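Local coordinates for protein (tenascin) (Gallus gallus, PDB 1QR4), which is an extracellular matrix adhesion protein whose segment of two fibronectin type III domains spans the regions that bind heparin and contactin, at residues Val94-Ile106 / Ser166-Leu180. Numbering follows the deposited sequence.
Sequences VVGSPKGISFSDI and SVKGFEESEPISGIL
Phe-103 and Leu-180 meet where the first and last strands of the second fibronectin type III domain, 101-104 and 176-180, face each other from the two sheets of the beta sandwich. Their axes run 25° from parallel and approach to 7.0 Å. Leu-180 CD1 lies over one face of the Phe-103 ring, a CH-pi contact 3.9 Å from the centroid, its CG carried opposite the backbone N (chi1 177°), while the ring's edge meets the backbone of Gly-178. Ile-106 CD1 reaches the same methyl group. Replacing Phe-103 by an alanine would probably leave Leu-180 CD1 without its aromatic platform and open a gap beside Gly-178. Farther along, Ile-176 CD1 lies 3.5 Å from Pro-98 CB and also touches Ile-101, continuing the apolar contact beyond strand 101-104. The interdomain end has a polar hold: buried Ser-166 OG donates to Gly-96 O (2.7 Å) in the carbonyl plane, while Val-95 packs CG1 against Ser-173. Ser-173 OG in turn receives the backbone N-H of Ser-166, tying strand 166-168 to the chain at Ser-173. By contrast, the outer margin is loose: Glu-171 and Glu-174 are exposed, the bent chain of Glu-174 leads away from 94-106, and a water bridges the backbones, donating to Val-95 O at 3.1 Å and accepting from Glu-174 N at 2.9 Å.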
ATOM      1  N   VAL A  94       2.129  -2.565   0.466  1.00 35.18           N
ATOM      2  CA  VAL A  94       1.740  -2.505  -0.935  1.00 40.31           C
ATOM      3  C   VAL A  94       2.417  -1.315  -1.615  1.00 21.94           C
ATOM      4  O   VAL A  94       2.752  -0.343  -0.956  1.00 39.55           O
ATOM      5  CB  VAL A  94       0.225  -2.378  -1.072  1.00 29.27           C
ATOM      6  CG1 VAL A  94      -0.249  -1.090  -0.445  1.00 62.73           C
ATOM      7  CG2 VAL A  94      -0.169  -2.431  -2.534  1.00 70.08           C
ATOM      8  N   VAL A  95       2.645  -1.402  -2.921  1.00 35.45           N
ATOM      9  CA  VAL A  95       3.269  -0.304  -3.668  1.00 34.49           C
ATOM     10  C   VAL A  95       2.451   0.990  -3.515  1.00 43.92           C
ATOM     11  O   VAL A  95       1.233   0.944  -3.313  1.00 45.51           O
ATOM     12  CB  VAL A  95       3.437  -0.670  -5.172  1.00 39.67           C
ATOM     13  CG1 VAL A  95       2.098  -1.034  -5.789  1.00 44.48           C
ATOM     14  CG2 VAL A  95       4.090   0.469  -5.935  1.00 34.12           C
ATOM     15  N   GLY A  96       3.133   2.134  -3.578  1.00 41.40           N
ATOM     16  CA  GLY A  96       2.462   3.421  -3.433  1.00 42.79           C
ATOM     17  C   GLY A  96       1.611   3.958  -4.585  1.00 47.32           C
ATOM     18  O   GLY A  96       1.922   3.740  -5.764  1.00 41.44           O
ATOM     19  N   SER A  97       0.531   4.658  -4.225  1.00 41.28           N
ATOM     20  CA  SER A  97      -0.392   5.288  -5.186  1.00 49.82           C
ATOM     21  C   SER A  97       0.200   6.611  -5.676  1.00 39.71           C
ATOM     22  O   SER A  97       0.950   7.254  -4.930  1.00 41.93           O
ATOM     23  CB  SER A  97      -1.712   5.675  -4.499  1.00 30.97           C
ATOM     24  OG  SER A  97      -2.443   4.573  -4.012  1.00 59.13           O
ATOM     25  N   PRO A  98      -0.120   7.036  -6.927  1.00 38.64           N
ATOM     26  CA  PRO A  98       0.407   8.314  -7.419  1.00 45.84           C
ATOM     27  C   PRO A  98      -0.293   9.345  -6.529  1.00 42.32           C
ATOM     28  O   PRO A  98      -1.373   9.068  -6.000  1.00 39.25           O
ATOM     29  CB  PRO A  98      -0.112   8.372  -8.851  1.00 36.63           C
ATOM     30  CG  PRO A  98      -0.213   6.940  -9.233  1.00 45.22           C
ATOM     31  CD  PRO A  98      -0.840   6.336  -8.004  1.00 38.05           C
ATOM     32  N   LYS A  99       0.313  10.509  -6.334  1.00 44.61           N
ATOM     33  CA  LYS A  99      -0.264  11.511  -5.437  1.00 57.64           C
ATOM     34  C   LYS A  99      -1.332  12.492  -5.943  1.00 52.99           C
ATOM     35  O   LYS A  99      -2.222  12.877  -5.180  1.00 49.41           O
ATOM     36  CB  LYS A  99       0.856  12.261  -4.708  1.00 63.61           C
ATOM     37  CG  LYS A  99       1.691  11.382  -3.779  1.00 65.01           C
ATOM     38  CD  LYS A  99       0.812  10.646  -2.755  1.00 77.15           C
ATOM     39  CE  LYS A  99       0.146  11.603  -1.755  1.00 87.22           C
ATOM     40  NZ  LYS A  99       1.131  12.320  -0.872  1.00100.00           N
ATOM     41  N   GLY A 100      -1.276  12.883  -7.211  1.00 50.69           N
ATOM     42  CA  GLY A 100      -2.277  13.818  -7.690  1.00 59.62           C
ATOM     43  C   GLY A 100      -2.598  13.757  -9.164  1.00 63.76           C
ATOM     44  O   GLY A 100      -1.727  13.931 -10.019  1.00 76.49           O
ATOM     45  N   ILE A 101      -3.863  13.530  -9.476  1.00 54.33           N
ATOM     46  CA  ILE A 101      -4.256  13.472 -10.867  1.00 46.97           C
ATOM     47  C   ILE A 101      -4.649  14.875 -11.333  1.00 56.25           C
ATOM     48  O   ILE A 101      -5.342  15.609 -10.622  1.00 64.45           O
ATOM     49  CB  ILE A 101      -5.392  12.455 -11.073  1.00 28.45           C
ATOM     50  CG1 ILE A 101      -5.698  12.294 -12.558  1.00 27.87           C
ATOM     51  CG2 ILE A 101      -6.614  12.846 -10.269  1.00 51.04           C
ATOM     52  CD1 ILE A 101      -6.733  11.225 -12.840  1.00 48.28           C
ATOM     53  N   SER A 102      -4.125  15.283 -12.484  1.00 53.95           N
ATOM     54  CA  SER A 102      -4.434  16.592 -13.033  1.00 48.17           C
ATOM     55  C   SER A 102      -4.718  16.479 -14.519  1.00 51.55           C
ATOM     56  O   SER A 102      -4.242  15.563 -15.194  1.00 47.84           O
ATOM     57  CB  SER A 102      -3.290  17.573 -12.780  1.00 54.00           C
ATOM     58  OG  SER A 102      -2.124  17.198 -13.483  1.00 76.93           O
ATOM     59  N   PHE A 103      -5.539  17.394 -15.015  1.00 58.01           N
ATOM     60  CA  PHE A 103      -5.904  17.410 -16.420  1.00 52.10           C
ATOM     61  C   PHE A 103      -5.506  18.731 -17.066  1.00 69.09           C
ATOM     62  O   PHE A 103      -5.494  19.785 -16.409  1.00 72.37           O
ATOM     63  CB  PHE A 103      -7.399  17.174 -16.562  1.00 40.72           C
ATOM     64  CG  PHE A 103      -7.849  15.910 -15.944  1.00 40.37           C
ATOM     65  CD1 PHE A 103      -7.445  14.692 -16.469  1.00 42.88           C
ATOM     66  CD2 PHE A 103      -8.653  15.924 -14.814  1.00 45.23           C
ATOM     67  CE1 PHE A 103      -7.836  13.496 -15.877  1.00 36.03           C
ATOM     68  CE2 PHE A 103      -9.048  14.733 -14.209  1.00 52.46           C
ATOM     69  CZ  PHE A 103      -8.638  13.514 -14.744  1.00 31.03           C
ATOM     70  N   SER A 104      -5.139  18.652 -18.343  1.00 62.30           N
ATOM     71  CA  SER A 104      -4.729  19.815 -19.124  1.00 66.84           C
ATOM     72  C   SER A 104      -4.896  19.519 -20.614  1.00 63.19           C
ATOM     73  O   SER A 104      -5.221  18.389 -20.996  1.00 58.63           O
ATOM     74  CB  SER A 104      -3.268  20.175 -18.838  1.00 70.88           C
ATOM     75  OG  SER A 104      -2.383  19.253 -19.452  1.00 81.55           O
ATOM     76  N   ASP A 105      -4.696  20.549 -21.438  1.00 62.20           N
ATOM     77  CA  ASP A 105      -4.798  20.452 -22.888  1.00 43.98           C
ATOM     78  C   ASP A 105      -6.076  19.736 -23.277  1.00 45.97           C
ATOM     79  O   ASP A 105      -6.077  18.877 -24.172  1.00 34.11           O
ATOM     80  CB  ASP A 105      -3.597  19.703 -23.463  1.00 28.18           C
ATOM     81  CG  ASP A 105      -2.267  20.211 -22.924  1.00 59.81           C
ATOM     82  OD1 ASP A 105      -2.248  21.036 -21.981  1.00 65.99           O
ATOM     83  OD2 ASP A 105      -1.223  19.766 -23.446  1.00 83.64           O
ATOM     84  N   ILE A 106      -7.162  20.075 -22.585  1.00 37.57           N
ATOM     85  CA  ILE A 106      -8.450  19.454 -22.861  1.00 44.93           C
ATOM     86  C   ILE A 106      -8.882  19.860 -24.248  1.00 48.44           C
ATOM     87  O   ILE A 106      -8.408  20.870 -24.773  1.00 65.57           O
ATOM     88  CB  ILE A 106      -9.537  19.894 -21.876  1.00 45.10           C
ATOM     89  CG1 ILE A 106      -9.004  19.845 -20.440  1.00 60.62           C
ATOM     90  CG2 ILE A 106     -10.759  18.988 -22.018  1.00 44.49           C
ATOM     91  CD1 ILE A 106      -8.491  18.492 -20.013  1.00 55.36           C
ATOM     92  N   SER A 166      -0.359   2.425  -9.711  1.00 24.93           N
ATOM     93  CA  SER A 166       1.076   2.127  -9.843  1.00 23.92           C
ATOM     94  C   SER A 166       1.248   0.612  -9.887  1.00 28.91           C
ATOM     95  O   SER A 166       0.514  -0.126  -9.212  1.00 37.45           O
ATOM     96  CB  SER A 166       1.868   2.624  -8.644  1.00 19.11           C
ATOM     97  OG  SER A 166       1.715   4.007  -8.470  1.00 42.09           O
ATOM     98  N   VAL A 167       2.237   0.152 -10.648  1.00 32.20           N
ATOM     99  CA  VAL A 167       2.508  -1.274 -10.761  1.00 38.94           C
ATOM    100  C   VAL A 167       4.002  -1.561 -10.640  1.00 43.38           C
ATOM    101  O   VAL A 167       4.833  -0.883 -11.239  1.00 46.74           O
ATOM    102  CB  VAL A 167       1.996  -1.851 -12.103  1.00 31.26           C
ATOM    103  CG1 VAL A 167       2.212  -3.358 -12.138  1.00 57.48           C
ATOM    104  CG2 VAL A 167       0.535  -1.545 -12.289  1.00 35.45           C
ATOM    105  N   LYS A 168       4.332  -2.545  -9.820  1.00 38.29           N
ATOM    106  CA  LYS A 168       5.715  -2.954  -9.639  1.00 43.08           C
ATOM    107  C   LYS A 168       5.677  -4.472  -9.545  1.00 40.89           C
ATOM    108  O   LYS A 168       5.071  -5.041  -8.635  1.00 36.33           O
ATOM    109  CB  LYS A 168       6.320  -2.329  -8.384  1.00 32.33           C
ATOM    110  CG  LYS A 168       7.835  -2.470  -8.306  1.00 69.24           C
ATOM    111  CD  LYS A 168       8.269  -3.380  -7.160  1.00 83.36           C
ATOM    112  CE  LYS A 168       9.761  -3.726  -7.235  1.00 78.25           C
ATOM    113  NZ  LYS A 168      10.111  -4.619  -8.391  1.00 75.88           N
ATOM    114  N   GLY A 169       6.261  -5.117 -10.547  1.00 33.30           N
ATOM    115  CA  GLY A 169       6.253  -6.558 -10.589  1.00 37.09           C
ATOM    116  C   GLY A 169       4.830  -6.968 -10.884  1.00 35.25           C
ATOM    117  O   GLY A 169       4.353  -6.751 -11.991  1.00 47.79           O
ATOM    118  N   PHE A 170       4.143  -7.508  -9.879  1.00 44.53           N
ATOM    119  CA  PHE A 170       2.744  -7.946 -10.011  1.00 56.26           C
ATOM    120  C   PHE A 170       1.875  -7.148  -9.051  1.00 52.98           C
ATOM    121  O   PHE A 170       0.642  -7.251  -9.069  1.00 50.21           O
ATOM    122  CB  PHE A 170       2.603  -9.436  -9.679  1.00 66.38           C
ATOM    123  CG  PHE A 170       3.601 -10.295 -10.373  1.00 75.12           C
ATOM    124  CD1 PHE A 170       3.383 -10.716 -11.679  1.00 90.27           C
ATOM    125  CD2 PHE A 170       4.793 -10.637  -9.744  1.00 91.43           C
ATOM    126  CE1 PHE A 170       4.345 -11.461 -12.354  1.00 87.89           C
ATOM    127  CE2 PHE A 170       5.761 -11.380 -10.408  1.00 85.19           C
ATOM    128  CZ  PHE A 170       5.537 -11.793 -11.715  1.00 72.75           C
ATOM    129  N   GLU A 171       2.542  -6.392  -8.184  1.00 47.05           N
ATOM    130  CA  GLU A 171       1.861  -5.566  -7.210  1.00 55.69           C
ATOM    131  C   GLU A 171       1.305  -4.316  -7.861  1.00 51.11           C
ATOM    132  O   GLU A 171       1.966  -3.683  -8.694  1.00 39.56           O
ATOM    133  CB  GLU A 171       2.812  -5.185  -6.070  1.00 70.58           C
ATOM    134  CG  GLU A 171       3.235  -6.361  -5.205  1.00 91.88           C
ATOM    135  CD  GLU A 171       2.047  -7.131  -4.651  1.00100.00           C
ATOM    136  OE1 GLU A 171       1.482  -6.687  -3.627  1.00 99.92           O
ATOM    137  OE2 GLU A 171       1.675  -8.173  -5.241  1.00 99.57           O
ATOM    138  N   GLU A 172       0.062  -4.005  -7.516  1.00 44.87           N
ATOM    139  CA  GLU A 172      -0.592  -2.819  -8.029  1.00 48.90           C
ATOM    140  C   GLU A 172      -1.278  -2.092  -6.891  1.00 48.14           C
ATOM    141  O   GLU A 172      -2.141  -2.638  -6.201  1.00 59.88           O
ATOM    142  CB  GLU A 172      -1.567  -3.162  -9.137  1.00 30.43           C
ATOM    143  CG  GLU A 172      -2.751  -3.953  -8.715  1.00 33.77           C
ATOM    144  CD  GLU A 172      -3.653  -4.248  -9.884  1.00 43.52           C
ATOM    145  OE1 GLU A 172      -3.166  -4.228 -11.037  1.00 59.17           O
ATOM    146  OE2 GLU A 172      -4.853  -4.498  -9.656  1.00 58.73           O
ATOM    147  N   SER A 173      -0.884  -0.841  -6.713  1.00 42.23           N
ATOM    148  CA  SER A 173      -1.397  -0.012  -5.645  1.00 43.88           C
ATOM    149  C   SER A 173      -2.870   0.349  -5.707  1.00 33.56           C
ATOM    150  O   SER A 173      -3.649  -0.179  -6.507  1.00 33.27           O
ATOM    151  CB  SER A 173      -0.591   1.280  -5.589  1.00 52.68           C
ATOM    152  OG  SER A 173      -0.722   1.998  -6.798  1.00 46.41           O
ATOM    153  N   GLU A 174      -3.244   1.189  -4.749  1.00 52.92           N
ATOM    154  CA  GLU A 174      -4.585   1.733  -4.657  1.00 48.62           C
ATOM    155  C   GLU A 174      -4.629   2.834  -5.721  1.00 38.26           C
ATOM    156  O   GLU A 174      -3.643   3.548  -5.941  1.00 38.37           O
ATOM    157  CB  GLU A 174      -4.819   2.301  -3.261  1.00 38.77           C
ATOM    158  CG  GLU A 174      -5.221   1.232  -2.292  1.00 34.19           C
ATOM    159  CD  GLU A 174      -6.431   0.474  -2.791  1.00 52.12           C
ATOM    160  OE1 GLU A 174      -7.531   1.069  -2.811  1.00 55.13           O
ATOM    161  OE2 GLU A 174      -6.288  -0.700  -3.202  1.00 70.62           O
ATOM    162  N   PRO A 175      -5.749   2.951  -6.436  1.00 30.24           N
ATOM    163  CA  PRO A 175      -5.858   3.973  -7.477  1.00 28.26           C
ATOM    164  C   PRO A 175      -6.263   5.320  -6.927  1.00 39.99           C
ATOM    165  O   PRO A 175      -6.752   5.420  -5.793  1.00 52.24           O
ATOM    166  CB  PRO A 175      -6.982   3.433  -8.337  1.00 20.65           C
ATOM    167  CG  PRO A 175      -7.911   2.881  -7.299  1.00 17.70           C
ATOM    168  CD  PRO A 175      -6.990   2.161  -6.337  1.00 27.00           C
ATOM    169  N   ILE A 176      -6.010   6.355  -7.722  1.00 41.77           N
ATOM    170  CA  ILE A 176      -6.418   7.724  -7.413  1.00 38.80           C
ATOM    171  C   ILE A 176      -7.274   8.049  -8.623  1.00 40.77           C
ATOM    172  O   ILE A 176      -7.078   7.470  -9.694  1.00 48.63           O
ATOM    173  CB  ILE A 176      -5.249   8.710  -7.405  1.00 34.21           C
ATOM    174  CG1 ILE A 176      -4.481   8.610  -8.716  1.00 32.60           C
ATOM    175  CG2 ILE A 176      -4.356   8.460  -6.226  1.00 45.54           C
ATOM    176  CD1 ILE A 176      -3.393   9.620  -8.835  1.00 41.19           C
ATOM    177  N   SER A 177      -8.245   8.932  -8.475  1.00 42.42           N
ATOM    178  CA  SER A 177      -9.034   9.254  -9.638  1.00 41.08           C
ATOM    179  C   SER A 177      -9.458  10.697  -9.706  1.00 38.08           C
ATOM    180  O   SER A 177      -9.309  11.452  -8.754  1.00 37.62           O
ATOM    181  CB  SER A 177     -10.240   8.332  -9.747  1.00 28.34           C
ATOM    182  OG  SER A 177     -11.166   8.590  -8.715  1.00 60.74           O
ATOM    183  N   GLY A 178      -9.949  11.074 -10.875  1.00 40.34           N
ATOM    184  CA  GLY A 178     -10.422  12.418 -11.091  1.00 39.62           C
ATOM    185  C   GLY A 178     -11.431  12.383 -12.213  1.00 32.72           C
ATOM    186  O   GLY A 178     -11.541  11.387 -12.931  1.00 41.65           O
ATOM    187  N   ILE A 179     -12.215  13.447 -12.326  1.00 41.94           N
ATOM    188  CA  ILE A 179     -13.213  13.552 -13.388  1.00 34.41           C
ATOM    189  C   ILE A 179     -12.608  14.332 -14.546  1.00 28.48           C
ATOM    190  O   ILE A 179     -11.961  15.364 -14.342  1.00 31.56           O
ATOM    191  CB  ILE A 179     -14.469  14.328 -12.940  1.00 36.40           C
ATOM    192  CG1 ILE A 179     -15.128  13.669 -11.715  1.00 24.93           C
ATOM    193  CG2 ILE A 179     -15.435  14.434 -14.118  1.00 40.11           C
ATOM    194  CD1 ILE A 179     -16.183  12.614 -12.040  1.00 18.66           C
ATOM    195  N   LEU A 180     -12.787  13.817 -15.755  1.00 24.32           N
ATOM    196  CA  LEU A 180     -12.293  14.499 -16.936  1.00 31.14           C
ATOM    197  C   LEU A 180     -13.488  14.946 -17.765  1.00 40.92           C
ATOM    198  O   LEU A 180     -14.291  14.116 -18.206  1.00 40.03           O
ATOM    199  CB  LEU A 180     -11.413  13.590 -17.780  1.00 33.97           C
ATOM    200  CG  LEU A 180     -10.959  14.294 -19.061  1.00 30.32           C
ATOM    201  CD1 LEU A 180     -10.079  15.491 -18.707  1.00 32.16           C
ATOM    202  CD2 LEU A 180     -10.229  13.320 -19.963  1.00 41.38           C
TER
HETATM  203  O   HOH W   1      -1.751   1.055  -2.316  1.00 57.03           O